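Long-range contact in putative alpha-L-fucosidase (Bacteroides thetaiotaomicron, PDB 4H41), which is a putative alpha-L-fucosidase that probably hydrolyses fucose-containing host glycans: residues 234-246 with 266-279. Residues are numbered along the deposited sequence; the frame is centred on the assembly and turned at random.
Sequences HEVVDACAFQDGH and YGMQCWTNAESFDR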
ATOM      1  N   HIS B 234      17.528  -8.213  34.306  1.00 22.53           N
ATOM      2  CA  HIS B 234      18.101  -9.480  33.860  1.00 22.09           C
ATOM      3  C   HIS B 234      17.723 -10.706  34.715  1.00 26.08           C
ATOM      4  O   HIS B 234      17.811 -11.812  34.199  1.00 28.14           O
ATOM      5  CB  HIS B 234      19.636  -9.407  33.774  1.00 22.85           C
ATOM      6  CG  HIS B 234      20.315  -9.405  35.104  1.00 27.09           C
ATOM      7  ND1 HIS B 234      20.787 -10.576  35.674  1.00 30.99           N
ATOM      8  CD2 HIS B 234      20.554  -8.385  35.954  1.00 28.63           C
ATOM      9  CE1 HIS B 234      21.307 -10.229  36.845  1.00 30.23           C
ATOM     10  NE2 HIS B 234      21.203  -8.923  37.049  1.00 29.86           N
ATOM     11  N   GLU B 235      17.313 -10.541  35.966  1.00 23.49           N
ATOM     12  CA  GLU B 235      16.975 -11.713  36.777  1.00 24.24           C
ATOM     13  C   GLU B 235      15.660 -12.338  36.350  1.00 27.49           C
ATOM     14  O   GLU B 235      15.466 -13.511  36.619  1.00 30.05           O
ATOM     15  CB  GLU B 235      16.973 -11.413  38.261  1.00 27.15           C
ATOM     16  CG  GLU B 235      18.370 -11.083  38.758  1.00 39.37           C
ATOM     17  CD  GLU B 235      18.558 -10.966  40.264  1.00 72.25           C
ATOM     18  OE1 GLU B 235      17.718 -11.499  41.024  1.00 72.85           O
ATOM     19  OE2 GLU B 235      19.567 -10.355  40.683  1.00 68.50           O
ATOM     20  N   VAL B 236      14.789 -11.596  35.670  1.00 22.36           N
ATOM     21  CA  VAL B 236      13.499 -12.127  35.230  1.00 23.21           C
ATOM     22  C   VAL B 236      13.241 -11.963  33.731  1.00 26.07           C
ATOM     23  O   VAL B 236      12.194 -12.400  33.278  1.00 26.00           O
ATOM     24  CB  VAL B 236      12.343 -11.535  36.059  1.00 26.72           C
ATOM     25  CG1 VAL B 236      12.447 -11.942  37.533  1.00 28.81           C
ATOM     26  CG2 VAL B 236      12.266 -10.022  35.915  1.00 26.86           C
ATOM     27  N   VAL B 237      14.181 -11.417  32.952  1.00 23.39           N
ATOM     28  CA  VAL B 237      14.085 -11.305  31.500  1.00 22.15           C
ATOM     29  C   VAL B 237      15.288 -12.082  30.932  1.00 24.35           C
ATOM     30  O   VAL B 237      16.417 -11.652  31.118  1.00 24.33           O
ATOM     31  CB  VAL B 237      14.039  -9.840  31.048  1.00 24.55           C
ATOM     32  CG1 VAL B 237      13.965  -9.757  29.536  1.00 23.94           C
ATOM     33  CG2 VAL B 237      12.860  -9.120  31.700  1.00 25.93           C
ATOM     34  N   ASP B 238      15.046 -13.221  30.272  1.00 19.43           N
ATOM     35  CA  ASP B 238      16.110 -14.112  29.794  1.00 19.87           C
ATOM     36  C   ASP B 238      16.804 -13.664  28.525  1.00 23.36           C
ATOM     37  O   ASP B 238      17.948 -14.031  28.318  1.00 23.30           O
ATOM     38  CB  ASP B 238      15.573 -15.517  29.545  1.00 21.99           C
ATOM     39  CG  ASP B 238      15.018 -16.144  30.818  1.00 35.68           C
ATOM     40  OD1 ASP B 238      15.749 -16.198  31.832  1.00 36.71           O
ATOM     41  OD2 ASP B 238      13.838 -16.439  30.848  1.00 31.31           O
ATOM     42  N   ALA B 239      16.106 -12.979  27.652  1.00 19.91           N
ATOM     43  CA  ALA B 239      16.650 -12.567  26.365  1.00 20.43           C
ATOM     44  C   ALA B 239      16.143 -11.226  25.975  1.00 21.42           C
ATOM     45  O   ALA B 239      15.048 -10.805  26.368  1.00 19.71           O
ATOM     46  CB  ALA B 239      16.275 -13.588  25.288  1.00 21.80           C
ATOM     47  N   CYS B 240      16.919 -10.557  25.140  1.00 19.22           N
ATOM     48  CA  CYS B 240      16.511  -9.289  24.568  1.00 20.04           C
ATOM     49  C   CYS B 240      16.691  -9.437  23.063  1.00 21.34           C
ATOM     50  O   CYS B 240      17.746  -9.945  22.604  1.00 20.59           O
ATOM     51  CB  CYS B 240      17.315  -8.121  25.123  1.00 22.08           C
ATOM     52  SG  CYS B 240      16.777  -6.514  24.500  1.00 25.14           S
ATOM     53  N   ALA B 241      15.665  -9.056  22.308  1.00 16.97           N
ATOM     54  CA  ALA B 241      15.624  -9.171  20.844  1.00 16.96           C
ATOM     55  C   ALA B 241      15.397  -7.812  20.242  1.00 17.77           C
ATOM     56  O   ALA B 241      14.277  -7.488  19.847  1.00 15.66           O
ATOM     57  CB  ALA B 241      14.521 -10.154  20.417  1.00 19.26           C
ATOM     58  N   PHE B 242      16.432  -6.985  20.176  1.00 15.26           N
ATOM     59  CA  PHE B 242      16.219  -5.657  19.598  1.00 16.44           C
ATOM     60  C   PHE B 242      15.712  -5.764  18.175  1.00 19.18           C
ATOM     61  O   PHE B 242      16.219  -6.549  17.382  1.00 16.75           O
ATOM     62  CB  PHE B 242      17.478  -4.778  19.574  1.00 17.75           C
ATOM     63  CG  PHE B 242      17.751  -4.004  20.835  1.00 18.31           C
ATOM     64  CD1 PHE B 242      17.185  -2.756  21.037  1.00 18.89           C
ATOM     65  CD2 PHE B 242      18.606  -4.507  21.804  1.00 19.62           C
ATOM     66  CE1 PHE B 242      17.427  -2.055  22.210  1.00 17.87           C
ATOM     67  CE2 PHE B 242      18.844  -3.806  22.971  1.00 20.20           C
ATOM     68  CZ  PHE B 242      18.265  -2.581  23.160  1.00 17.20           C
ATOM     69  N   GLN B 243      14.713  -4.939  17.865  1.00 17.81           N
ATOM     70  CA  GLN B 243      14.259  -4.705  16.507  1.00 16.22           C
ATOM     71  C   GLN B 243      15.467  -4.116  15.790  1.00 19.87           C
ATOM     72  O   GLN B 243      16.105  -3.212  16.330  1.00 17.06           O
ATOM     73  CB  GLN B 243      13.065  -3.754  16.496  1.00 17.95           C
ATOM     74  CG  GLN B 243      11.853  -4.349  17.173  1.00 17.86           C
ATOM     75  CD  GLN B 243      10.810  -3.302  17.456  1.00 24.79           C
ATOM     76  OE1 GLN B 243      10.472  -2.537  16.579  1.00 19.06           O
ATOM     77  NE2 GLN B 243      10.286  -3.224  18.694  1.00 22.50           N
ATOM     78  N   ASP B 244      15.830  -4.646  14.622  1.00 17.39           N
ATOM     79  CA  ASP B 244      17.078  -4.206  13.965  1.00 18.07           C
ATOM     80  C   ASP B 244      16.906  -3.118  12.897  1.00 20.98           C
ATOM     81  O   ASP B 244      17.883  -2.742  12.260  1.00 19.82           O
ATOM     82  CB  ASP B 244      17.744  -5.426  13.330  1.00 20.09           C
ATOM     83  CG  ASP B 244      17.008  -6.057  12.169  1.00 26.52           C
ATOM     84  OD1 ASP B 244      15.894  -5.522  11.769  1.00 18.19           O
ATOM     85  OD2 ASP B 244      17.530  -7.041  11.614  1.00 24.26           O
ATOM     86  N   GLY B 245      15.686  -2.650  12.662  1.00 20.21           N
ATOM     87  CA  GLY B 245      15.424  -1.803  11.515  1.00 19.07           C
ATOM     88  C   GLY B 245      15.563  -0.320  11.617  1.00 21.03           C
ATOM     89  O   GLY B 245      15.475   0.333  10.578  1.00 19.07           O
ATOM     90  N   HIS B 246      15.720   0.249  12.822  1.00 17.75           N
ATOM     91  CA  HIS B 246      15.714   1.709  12.940  1.00 16.12           C
ATOM     92  C   HIS B 246      17.086   2.355  12.773  1.00 21.24           C
ATOM     93  O   HIS B 246      17.174   3.581  12.801  1.00 21.17           O
ATOM     94  CB  HIS B 246      15.098   2.144  14.270  1.00 16.52           C
ATOM     95  CG  HIS B 246      13.698   1.643  14.472  1.00 18.69           C
ATOM     96  ND1 HIS B 246      13.457   0.374  14.952  1.00 21.14           N
ATOM     97  CD2 HIS B 246      12.510   2.235  14.217  1.00 20.24           C
ATOM     98  CE1 HIS B 246      12.132   0.258  15.041  1.00 20.19           C
ATOM     99  NE2 HIS B 246      11.528   1.359  14.633  1.00 20.24           N
ATOM    100  N   TYR B 266      25.274  -9.124  31.644  1.00 18.39           N
ATOM    101  CA  TYR B 266      24.130  -9.468  32.495  1.00 21.01           C
ATOM    102  C   TYR B 266      23.600 -10.876  32.312  1.00 24.60           C
ATOM    103  O   TYR B 266      22.597 -11.221  32.944  1.00 25.44           O
ATOM    104  CB  TYR B 266      23.028  -8.445  32.263  1.00 22.06           C
ATOM    105  CG  TYR B 266      23.448  -7.089  32.772  1.00 22.26           C
ATOM    106  CD1 TYR B 266      23.613  -6.858  34.137  1.00 24.55           C
ATOM    107  CD2 TYR B 266      23.833  -6.088  31.899  1.00 21.49           C
ATOM    108  CE1 TYR B 266      24.099  -5.645  34.613  1.00 25.16           C
ATOM    109  CE2 TYR B 266      24.312  -4.866  32.368  1.00 22.47           C
ATOM    110  CZ  TYR B 266      24.408  -4.634  33.725  1.00 27.03           C
ATOM    111  OH  TYR B 266      24.918  -3.454  34.203  1.00 29.17           O
ATOM    112  N   GLY B 267      24.361 -11.727  31.632  1.00 22.95           N
ATOM    113  CA  GLY B 267      24.007 -13.124  31.464  1.00 23.62           C
ATOM    114  C   GLY B 267      22.710 -13.373  30.731  1.00 23.65           C
ATOM    115  O   GLY B 267      22.023 -14.348  31.014  1.00 22.26           O
HETATM  116  N   MSE B 268      22.383 -12.545  29.746  1.00 19.18           N
HETATM  117  CA  MSE B 268      21.165 -12.718  28.987  1.00 18.09           C
HETATM  118  C   MSE B 268      21.489 -13.257  27.630  1.00 20.09           C
HETATM  119  O   MSE B 268      22.592 -13.025  27.130  1.00 20.77           O
HETATM  120  CB  MSE B 268      20.449 -11.374  28.830  1.00 19.11           C
HETATM  121  CG  MSE B 268      20.008 -10.765  30.156  1.00 24.48           C
HETATM  122 SE   MSE B 268      19.378  -8.949  29.927  0.75 29.65          SE
HETATM  123  CE  MSE B 268      17.881  -9.270  28.831  1.00 26.66           C
ATOM    124  N   GLN B 269      20.513 -13.901  26.996  1.00 19.26           N
ATOM    125  CA  GLN B 269      20.661 -14.333  25.596  1.00 19.35           C
ATOM    126  C   GLN B 269      20.510 -13.124  24.719  1.00 21.50           C
ATOM    127  O   GLN B 269      19.756 -12.186  25.052  1.00 20.67           O
ATOM    128  CB  GLN B 269      19.624 -15.413  25.216  1.00 18.31           C
ATOM    129  CG  GLN B 269      19.920 -16.765  25.882  1.00 23.57           C
ATOM    130  CD  GLN B 269      19.110 -17.941  25.343  1.00 48.84           C
ATOM    131  OE1 GLN B 269      18.436 -17.854  24.309  1.00 38.76           O
ATOM    132  NE2 GLN B 269      19.292 -19.132  25.947  1.00 47.61           N
ATOM    133  N   CYS B 270      21.239 -13.094  23.624  1.00 18.29           N
ATOM    134  CA  CYS B 270      21.234 -11.958  22.718  1.00 18.82           C
ATOM    135  C   CYS B 270      20.588 -12.377  21.416  1.00 20.10           C
ATOM    136  O   CYS B 270      21.154 -13.164  20.646  1.00 17.32           O
ATOM    137  CB  CYS B 270      22.662 -11.454  22.503  1.00 21.34           C
ATOM    138  SG  CYS B 270      22.730  -9.891  21.628  1.00 25.05           S
ATOM    139  N   TRP B 271      19.364 -11.939  21.221  1.00 15.97           N
ATOM    140  CA  TRP B 271      18.619 -12.250  20.013  1.00 16.77           C
ATOM    141  C   TRP B 271      18.554 -11.055  19.114  1.00 19.32           C
ATOM    142  O   TRP B 271      18.722  -9.930  19.555  1.00 19.22           O
ATOM    143  CB  TRP B 271      17.183 -12.665  20.373  1.00 15.38           C
ATOM    144  CG  TRP B 271      17.024 -13.973  21.112  1.00 17.92           C
ATOM    145  CD1 TRP B 271      18.006 -14.744  21.680  1.00 20.78           C
ATOM    146  CD2 TRP B 271      15.778 -14.559  21.503  1.00 18.44           C
ATOM    147  NE1 TRP B 271      17.449 -15.819  22.319  1.00 20.49           N
ATOM    148  CE2 TRP B 271      16.077 -15.736  22.222  1.00 22.05           C
ATOM    149  CE3 TRP B 271      14.429 -14.256  21.226  1.00 19.98           C
ATOM    150  CZ2 TRP B 271      15.075 -16.573  22.729  1.00 23.53           C
ATOM    151  CZ3 TRP B 271      13.437 -15.108  21.704  1.00 22.03           C
ATOM    152  CH2 TRP B 271      13.761 -16.225  22.481  1.00 22.85           C
ATOM    153  N   THR B 272      18.223 -11.287  17.856  1.00 15.95           N
ATOM    154  CA  THR B 272      17.912 -10.193  16.937  1.00 15.41           C
ATOM    155  C   THR B 272      16.473 -10.369  16.445  1.00 18.05           C
ATOM    156  O   THR B 272      16.052 -11.491  16.152  1.00 16.93           O
ATOM    157  CB  THR B 272      18.885 -10.043  15.765  1.00 19.40           C
ATOM    158  OG1 THR B 272      18.526  -8.846  15.069  1.00 18.03           O
ATOM    159  CG2 THR B 272      18.875 -11.222  14.802  1.00 16.76           C
ATOM    160  N   ASN B 273      15.720  -9.271  16.400  1.00 15.24           N
ATOM    161  CA  ASN B 273      14.394  -9.259  15.791  1.00 14.96           C
ATOM    162  C   ASN B 273      14.655  -8.659  14.424  1.00 18.93           C
ATOM    163  O   ASN B 273      14.764  -7.429  14.271  1.00 17.96           O
ATOM    164  CB  ASN B 273      13.367  -8.504  16.614  1.00 14.63           C
ATOM    165  CG  ASN B 273      12.047  -8.371  15.899  1.00 25.37           C
ATOM    166  OD1 ASN B 273      11.892  -8.794  14.760  1.00 20.00           O
ATOM    167  ND2 ASN B 273      11.078  -7.765  16.548  1.00 21.63           N
ATOM    168  N   ALA B 274      14.896  -9.545  13.464  1.00 15.14           N
ATOM    169  CA  ALA B 274      15.237  -9.184  12.098  1.00 14.98           C
ATOM    170  C   ALA B 274      13.981  -8.850  11.334  1.00 20.68           C
ATOM    171  O   ALA B 274      13.262  -9.744  10.912  1.00 24.27           O
ATOM    172  CB  ALA B 274      15.997 -10.310  11.418  1.00 16.97           C
ATOM    173  N   GLU B 275      13.689  -7.565  11.212  1.00 16.11           N
ATOM    174  CA  GLU B 275      12.483  -7.098  10.526  1.00 17.05           C
ATOM    175  C   GLU B 275      12.503  -7.512   9.060  1.00 17.75           C
ATOM    176  O   GLU B 275      13.474  -7.233   8.351  1.00 16.29           O
ATOM    177  CB  GLU B 275      12.364  -5.600  10.657  1.00 18.86           C
ATOM    178  CG  GLU B 275      12.148  -5.187  12.105  1.00 24.81           C
ATOM    179  CD  GLU B 275      12.033  -3.694  12.343  1.00 31.30           C
ATOM    180  OE1 GLU B 275      12.452  -2.920  11.451  1.00 26.34           O
ATOM    181  OE2 GLU B 275      11.373  -3.310  13.340  1.00 30.71           O
ATOM    182  N   SER B 276      11.414  -8.146   8.597  1.00 15.08           N
ATOM    183  CA  SER B 276      11.314  -8.623   7.219  1.00 12.74           C
ATOM    184  C   SER B 276      10.420  -7.734   6.369  1.00 15.39           C
ATOM    185  O   SER B 276      10.099  -8.073   5.211  1.00 12.65           O
ATOM    186  CB  SER B 276      10.889 -10.090   7.221  1.00 12.48           C
ATOM    187  OG  SER B 276       9.780 -10.324   8.050  1.00 14.05           O
ATOM    188  N   PHE B 277      10.126  -6.513   6.877  1.00 15.93           N
ATOM    189  CA  PHE B 277       9.409  -5.467   6.156  1.00 16.12           C
ATOM    190  C   PHE B 277      10.380  -4.313   5.923  1.00 17.82           C
ATOM    191  O   PHE B 277      11.371  -4.187   6.657  1.00 16.07           O
ATOM    192  CB  PHE B 277       8.159  -5.014   6.893  1.00 16.05           C
ATOM    193  CG  PHE B 277       8.424  -4.431   8.253  1.00 14.50           C
ATOM    194  CD1 PHE B 277       8.541  -5.250   9.363  1.00 16.77           C
ATOM    195  CD2 PHE B 277       8.660  -3.070   8.412  1.00 15.18           C
ATOM    196  CE1 PHE B 277       8.818  -4.715  10.617  1.00 19.34           C
ATOM    197  CE2 PHE B 277       8.917  -2.539   9.671  1.00 18.22           C
ATOM    198  CZ  PHE B 277       8.948  -3.367  10.773  1.00 17.66           C
ATOM    199  N   ASP B 278      10.116  -3.481   4.910  1.00 15.46           N
ATOM    200  CA  ASP B 278      11.003  -2.412   4.539  1.00 13.38           C
ATOM    201  C   ASP B 278      10.616  -1.081   5.204  1.00 20.16           C
ATOM    202  O   ASP B 278       9.558  -0.563   4.963  1.00 20.37           O
ATOM    203  CB  ASP B 278      11.007  -2.268   2.989  1.00 16.15           C
ATOM    204  CG  ASP B 278      12.319  -1.737   2.467  1.00 24.14           C
ATOM    205  OD1 ASP B 278      12.740  -0.660   2.941  1.00 25.33           O
ATOM    206  OD2 ASP B 278      12.963  -2.432   1.583  1.00 22.65           O
ATOM    207  N   ARG B 279      11.522  -0.499   5.974  1.00 16.76           N
ATOM    208  CA  ARG B 279      11.310   0.807   6.602  1.00 16.03           C
ATOM    209  C   ARG B 279      11.779   1.965   5.702  1.00 19.95           C
ATOM    210  O   ARG B 279      11.639   3.109   6.093  1.00 22.20           O
ATOM    211  CB  ARG B 279      12.095   0.885   7.937  1.00 17.83           C
ATOM    212  CG  ARG B 279      11.383   0.231   9.054  1.00 25.68           C
ATOM    213  CD  ARG B 279      12.096   0.540  10.363  1.00 18.28           C
ATOM    214  NE  ARG B 279      11.504  -0.259  11.394  1.00 21.74           N
ATOM    215  CZ  ARG B 279      10.351  -0.017  11.985  1.00 23.24           C
ATOM    216  NH1 ARG B 279       9.722   1.132  11.786  1.00 24.17           N
ATOM    217  NH2 ARG B 279       9.876  -0.864  12.872  1.00 21.07           N
TER
HETATM  218  O   HOH W   1      20.901 -13.077  34.169  1.00 38.33           O
HETATM  219  O   HOH W   2      19.336 -16.006  29.776  1.00 39.73           O
HETATM  220  O   HOH W   3      19.351  -7.720  20.786  1.00 18.53           O
HETATM  221  O   HOH W   4      18.866  -6.643  16.615  1.00 18.91           O
HETATM  222  O   HOH W   5      19.323  -8.837  12.408  1.00 20.87           O
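Ala-239 sets its methyl over the face of the Trp-271 indole, CB standing 3.8 Å from the centroid of the five-membered ring in a CH-pi contact. Gln-269 OE1 accepts the indole NE1-H through a lone pair, lying in the ring plane at 3.0 Å, and helps hold the ring's rotation. On the face of the sheet that carries Cys-240, the selenomethionine Met-268 bends at chi3 (64°), which brings CE to 3.9 Å from Cys-240 CB and against Val-237 CG1. Strands 239-243 and 269-273 are parallel neighbours in the eight-stranded TIM barrel, joined by helix 252-266 in a beta-alpha-beta crossover. Trp-271 N bonds Cys-240 O at 2.9 Å, and Asn-273 N bonds Phe-242 O; water 3 accepts from Phe-242 N and donates to Trp-271 O.

Toward the polar edge, Asp-244 OD1 accepts Glu-275 N at 3.1 Å from above the carboxylate plane, and Lys-296 adds a salt bridge to the same oxygen. Arg-279 grips Glu-275 side-on, NE to OE1 at 2.8 Å and NH2 to OE2 at 2.9 Å. His-246 NE2 lies over the centre of one guanidinium face, 3.2 Å from CZ, ring and guanidinium 30° apart; the edge of Phe-277 meets the opposite face. A leucine in place of Arg-279 would probably leave the buried Glu-275 carboxylate without its counter-charge, beside Asp-244. Apolar packing thus gives way to a charged rim at the strands' C-terminal ends, where TIM-barrel enzymes place their active sites, consistent with a pocket here.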